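Long-range contact in epidermin leader peptide processing serine protease EpiP (Staphylococcus aureus subsp. aureus, PDB 3QFH), which is a subtilisin-like serine endopeptidase that probably removes the leader peptide from the precursor of the lantibiotic epidermin: residues 409-421 and 430-442. Numbering follows the deposited sequence.
With SO4 (sulfate ion), chain M.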
loop_
_atom_site.group_PDB
_atom_site.type_symbol
_atom_site.label_atom_id
_atom_site.label_comp_id
_atom_site.label_asym_id
_atom_site.label_seq_id
_atom_site.Cartn_x
_atom_site.Cartn_y
_atom_site.Cartn_z
ATOM N N ALA A 409 16.041 -7.169 -7.622
ATOM C CA ALA A 409 14.746 -7.217 -8.320
ATOM C C ALA A 409 14.297 -5.806 -8.644
ATOM O O ALA A 409 13.808 -5.530 -9.736
ATOM C CB ALA A 409 13.690 -7.912 -7.469
ATOM N N ILE A 410 14.460 -4.912 -7.679
ATOM C CA ILE A 410 14.094 -3.507 -7.871
ATOM C C ILE A 410 14.933 -2.896 -8.996
ATOM O O ILE A 410 14.394 -2.243 -9.860
ATOM C CB ILE A 410 14.291 -2.704 -6.588
ATOM C CG1 ILE A 410 13.383 -3.252 -5.491
ATOM C CG2 ILE A 410 14.001 -1.226 -6.816
ATOM C CD1 ILE A 410 13.688 -2.692 -4.109
ATOM N N GLU A 411 16.246 -3.146 -9.003
ATOM C CA GLU A 411 17.113 -2.594 -10.049
ATOM C C GLU A 411 16.806 -3.170 -11.422
ATOM O O GLU A 411 16.890 -2.466 -12.408
ATOM C CB GLU A 411 18.608 -2.744 -9.702
ATOM C CG GLU A 411 18.987 -1.872 -8.491
ATOM C CD GLU A 411 18.564 -0.386 -8.673
ATOM O OE1 GLU A 411 18.878 0.200 -9.733
ATOM O OE2 GLU A 411 17.920 0.188 -7.762
ATOM N N LEU A 412 16.456 -4.448 -11.483
ATOM C CA LEU A 412 16.081 -5.060 -12.744
ATOM C C LEU A 412 14.759 -4.408 -13.229
ATOM O O LEU A 412 14.636 -4.016 -14.399
ATOM C CB LEU A 412 15.973 -6.578 -12.585
ATOM C CG LEU A 412 15.814 -7.387 -13.875
ATOM C CD1 LEU A 412 16.380 -8.799 -13.702
ATOM C CD2 LEU A 412 14.355 -7.411 -14.370
ATOM N N LEU A 413 13.806 -4.242 -12.316
ATOM C CA LEU A 413 12.545 -3.584 -12.649
ATOM C C LEU A 413 12.829 -2.193 -13.232
ATOM O O LEU A 413 12.360 -1.849 -14.311
ATOM C CB LEU A 413 11.639 -3.481 -11.406
ATOM C CG LEU A 413 10.324 -2.711 -11.565
ATOM C CD1 LEU A 413 9.337 -3.504 -12.392
ATOM C CD2 LEU A 413 9.698 -2.355 -10.222
ATOM N N TYR A 414 13.639 -1.409 -12.533
ATOM C CA TYR A 414 13.911 -0.052 -12.973
ATOM C C TYR A 414 14.666 0.098 -14.289
ATOM O O TYR A 414 14.383 1.022 -15.054
ATOM C CB TYR A 414 14.674 0.738 -11.899
ATOM C CG TYR A 414 13.907 1.007 -10.613
ATOM C CD1 TYR A 414 12.511 0.920 -10.562
ATOM C CD2 TYR A 414 14.575 1.496 -9.487
ATOM C CE1 TYR A 414 11.811 1.207 -9.394
ATOM C CE2 TYR A 414 13.880 1.809 -8.320
ATOM C CZ TYR A 414 12.497 1.664 -8.285
ATOM O OH TYR A 414 11.819 1.951 -7.134
ATOM N N GLN A 415 15.633 -0.783 -14.529
ATOM C CA GLN A 415 16.489 -0.699 -15.701
ATOM C C GLN A 415 16.027 -1.505 -16.893
ATOM O O GLN A 415 16.298 -1.109 -18.006
ATOM C CB GLN A 415 17.917 -1.136 -15.339
ATOM C CG GLN A 415 18.566 -0.294 -14.260
ATOM C CD GLN A 415 18.686 1.167 -14.657
ATOM O OE1 GLN A 415 18.969 1.493 -15.819
ATOM N NE2 GLN A 415 18.478 2.056 -13.694
ATOM N N HIS A 416 15.362 -2.638 -16.662
ATOM C CA HIS A 416 14.904 -3.497 -17.763
ATOM C C HIS A 416 13.421 -3.823 -17.736
ATOM O O HIS A 416 12.951 -4.536 -18.599
ATOM C CB HIS A 416 15.683 -4.827 -17.756
ATOM C CG HIS A 416 17.165 -4.646 -17.765
ATOM N ND1 HIS A 416 17.888 -4.502 -18.931
ATOM C CD2 HIS A 416 18.055 -4.534 -16.750
ATOM C CE1 HIS A 416 19.165 -4.336 -18.632
ATOM N NE2 HIS A 416 19.293 -4.348 -17.317
ATOM N N GLY A 417 12.689 -3.314 -16.760
ATOM C CA GLY A 417 11.274 -3.655 -16.620
ATOM C C GLY A 417 10.302 -2.531 -16.902
ATOM O O GLY A 417 9.151 -2.617 -16.527
ATOM N N THR A 418 10.768 -1.466 -17.536
ATOM C CA THR A 418 9.901 -0.349 -17.862
ATOM C C THR A 418 10.118 0.067 -19.306
ATOM O O THR A 418 11.111 -0.286 -19.930
ATOM C CB THR A 418 10.175 0.909 -16.982
ATOM O OG1 THR A 418 11.366 1.555 -17.424
ATOM C CG2 THR A 418 10.277 0.559 -15.472
ATOM N N SER A 419 9.150 0.800 -19.821
ATOM C CA SER A 419 9.214 1.413 -21.123
ATOM C C SER A 419 10.153 2.623 -20.988
ATOM O O SER A 419 10.221 3.236 -19.918
ATOM C CB SER A 419 7.802 1.890 -21.513
ATOM O OG SER A 419 7.837 2.881 -22.520
ATOM N N LYS A 420 10.882 2.956 -22.051
ATOM C CA LYS A 420 11.753 4.113 -22.044
ATOM C C LYS A 420 11.230 5.183 -22.990
ATOM O O LYS A 420 11.994 5.904 -23.606
ATOM C CB LYS A 420 13.211 3.720 -22.329
ATOM C CG LYS A 420 13.823 2.951 -21.138
ATOM C CD LYS A 420 15.318 2.754 -21.233
ATOM C CE LYS A 420 15.857 2.135 -19.935
ATOM N NZ LYS A 420 17.341 1.972 -19.929
ATOM N N ASN A 421 9.907 5.293 -23.066
ATOM C CA ASN A 421 9.244 6.289 -23.897
ATOM C C ASN A 421 8.555 7.360 -23.054
ATOM O O ASN A 421 7.995 8.302 -23.600
ATOM C CB ASN A 421 8.190 5.601 -24.764
ATOM C CG ASN A 421 8.796 4.632 -25.768
ATOM O OD1 ASN A 421 9.868 4.869 -26.311
ATOM N ND2 ASN A 421 8.082 3.554 -26.047
ATOM N N HIS A 430 11.301 5.897 -13.561
ATOM C CA HIS A 430 12.008 5.147 -14.622
ATOM C C HIS A 430 11.148 4.806 -15.833
ATOM O O HIS A 430 11.672 4.375 -16.867
ATOM C CB HIS A 430 12.654 3.880 -14.064
ATOM C CG HIS A 430 13.736 4.152 -13.079
ATOM N ND1 HIS A 430 15.019 4.483 -13.465
ATOM C CD2 HIS A 430 13.743 4.124 -11.724
ATOM C CE1 HIS A 430 15.763 4.663 -12.386
ATOM N NE2 HIS A 430 15.016 4.441 -11.317
ATOM N N GLY A 431 9.839 4.996 -15.718
ATOM C CA GLY A 431 8.935 4.803 -16.845
ATOM C C GLY A 431 7.752 3.941 -16.498
ATOM O O GLY A 431 7.595 3.524 -15.354
ATOM N N GLU A 432 6.920 3.663 -17.502
ATOM C CA GLU A 432 5.752 2.821 -17.308
ATOM C C GLU A 432 6.195 1.357 -17.259
ATOM O O GLU A 432 7.036 0.919 -18.035
ATOM C CB GLU A 432 4.728 3.034 -18.431
ATOM C CG GLU A 432 3.361 2.415 -18.144
ATOM C CD GLU A 432 2.357 2.639 -19.265
ATOM O OE1 GLU A 432 2.693 2.335 -20.436
ATOM O OE2 GLU A 432 1.221 3.093 -18.967
ATOM N N LEU A 433 5.622 0.625 -16.322
ATOM C CA LEU A 433 5.861 -0.809 -16.140
ATOM C C LEU A 433 5.690 -1.607 -17.454
ATOM O O LEU A 433 4.720 -1.390 -18.178
ATOM C CB LEU A 433 4.839 -1.310 -15.109
ATOM C CG LEU A 433 4.820 -2.795 -14.726
ATOM C CD1 LEU A 433 6.155 -3.251 -14.147
ATOM C CD2 LEU A 433 3.670 -3.048 -13.742
ATOM N N ASP A 434 6.631 -2.509 -17.756
ATOM C CA ASP A 434 6.537 -3.395 -18.942
ATOM C C ASP A 434 6.995 -4.801 -18.497
ATOM O O ASP A 434 8.192 -5.104 -18.412
ATOM C CB ASP A 434 7.371 -2.879 -20.119
ATOM C CG ASP A 434 7.155 -3.697 -21.422
ATOM O OD1 ASP A 434 7.487 -3.148 -22.513
ATOM O OD2 ASP A 434 6.658 -4.858 -21.382
ATOM N N VAL A 435 6.009 -5.628 -18.181
ATOM C CA VAL A 435 6.238 -6.960 -17.646
ATOM C C VAL A 435 6.839 -7.877 -18.688
ATOM O O VAL A 435 7.665 -8.744 -18.367
ATOM C CB VAL A 435 4.920 -7.531 -17.045
ATOM C CG1 VAL A 435 5.081 -8.978 -16.594
ATOM C CG2 VAL A 435 4.453 -6.632 -15.894
ATOM N N TYR A 436 6.475 -7.675 -19.949
ATOM C CA TYR A 436 7.051 -8.507 -21.006
ATOM C C TYR A 436 8.569 -8.316 -21.044
ATOM O O TYR A 436 9.334 -9.302 -21.092
ATOM C CB TYR A 436 6.423 -8.198 -22.347
ATOM C CG TYR A 436 6.985 -8.998 -23.478
ATOM C CD1 TYR A 436 6.501 -10.271 -23.757
ATOM C CD2 TYR A 436 7.973 -8.469 -24.300
ATOM C CE1 TYR A 436 7.004 -11.016 -24.809
ATOM C CE2 TYR A 436 8.494 -9.208 -25.356
ATOM C CZ TYR A 436 8.000 -10.478 -25.607
ATOM O OH TYR A 436 8.499 -11.205 -26.649
ATOM N N LYS A 437 9.003 -7.060 -20.997
ATOM C CA LYS A 437 10.438 -6.780 -20.977
ATOM C C LYS A 437 11.116 -7.369 -19.734
ATOM O O LYS A 437 12.178 -7.965 -19.837
ATOM C CB LYS A 437 10.733 -5.280 -21.043
ATOM C CG LYS A 437 10.542 -4.645 -22.423
ATOM C CD LYS A 437 11.052 -3.190 -22.436
ATOM C CE LYS A 437 10.778 -2.505 -23.773
ATOM N NZ LYS A 437 11.507 -3.132 -24.934
ATOM N N ALA A 438 10.494 -7.190 -18.569
ATOM C CA ALA A 438 11.072 -7.667 -17.295
ATOM C C ALA A 438 11.318 -9.185 -17.292
ATOM O O ALA A 438 12.289 -9.658 -16.698
ATOM C CB ALA A 438 10.174 -7.276 -16.130
ATOM N N LEU A 439 10.454 -9.934 -17.966
ATOM C CA LEU A 439 10.584 -11.386 -18.030
ATOM C C LEU A 439 11.482 -11.884 -19.169
ATOM O O LEU A 439 11.771 -13.057 -19.246
ATOM C CB LEU A 439 9.200 -12.036 -18.166
ATOM C CG LEU A 439 8.249 -11.755 -16.996
ATOM C CD1 LEU A 439 6.875 -12.368 -17.235
ATOM C CD2 LEU A 439 8.840 -12.265 -15.707
ATOM N N ASN A 440 11.944 -11.000 -20.039
ATOM C CA ASN A 440 12.752 -11.455 -21.155
ATOM C C ASN A 440 14.171 -10.880 -21.222
ATOM O O ASN A 440 14.732 -10.753 -22.309
ATOM C CB ASN A 440 11.976 -11.180 -22.446
ATOM C CG ASN A 440 10.797 -12.118 -22.607
ATOM O OD1 ASN A 440 10.986 -13.298 -22.839
ATOM N ND2 ASN A 440 9.577 -11.593 -22.483
ATOM N N VAL A 441 14.749 -10.558 -20.065
ATOM C CA VAL A 441 16.107 -9.989 -20.029
ATOM C C VAL A 441 17.139 -10.979 -20.571
ATOM O O VAL A 441 18.117 -10.575 -21.184
ATOM C CB VAL A 441 16.508 -9.552 -18.609
ATOM C CG1 VAL A 441 17.932 -8.997 -18.596
ATOM C CG2 VAL A 441 15.513 -8.495 -18.092
ATOM N N ALA A 442 16.912 -12.275 -20.377
ATOM C CA ALA A 442 17.837 -13.280 -20.900
ATOM C C ALA A 442 17.658 -13.456 -22.408
ATOM O O ALA A 442 18.531 -13.998 -23.066
ATOM C CB ALA A 442 17.649 -14.622 -20.181
HETATM S S SO4 M . 17.211 5.374 -16.162
HETATM O O1 SO4 M . 18.169 5.126 -15.083
HETATM O O2 SO4 M . 17.723 6.337 -17.126
HETATM O O3 SO4 M . 16.901 4.109 -16.812
HETATM O O4 SO4 M . 15.982 5.918 -15.583
HETATM O O HOH W 1 4.814 3.623 -22.216
#
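H430 lies against Y414 in an offset stack, the ring centroids 4.5 Å apart and the planes 21° from parallel. Traced outward, H430 CB rests 3.5 Å from Y414 O. With CG anti to the carbonyl carbon (chi1 -65°), the imidazole reaches the helix 409-416: Y414 CB sits over the imidazole face, near the ring normal, in a CH-pi contact, CD2 sits 3.3 Å from Y414 CG over the rim of the phenol face, and NE2 nears Y414 CD2. At the ring edge, near its plane, ND1 donates to sulfate O4 at 2.7 Å, an ion probably from the crystallisation liquor, and CE1 lies 3.4 Å from the same O4; Q415 NE2 adds a weak bond to O1. I410 CG2 lies over the rim of the opposite Y414 face.

Beyond the rings the backbones bridge once, at T418 and L433. D434 N donates to G417 O (2.8 Å) from above the carbonyl plane, and S419 N to E432 O (2.8 Å). D434 then N-caps helix 435-439, its OD2 accepting from K437 N.

L413 CD1 meets L433 CD1 at 3.6 Å, and H416 CB meets V441 CG2. The axes of the short segments 409-416 and 435-439 cross at 122°. L433 packs on helix 382-400, while backbone hydrogen bonds of G431 and L433 with A339 tie the loop to edge strand 338-341 of the parallel sheet.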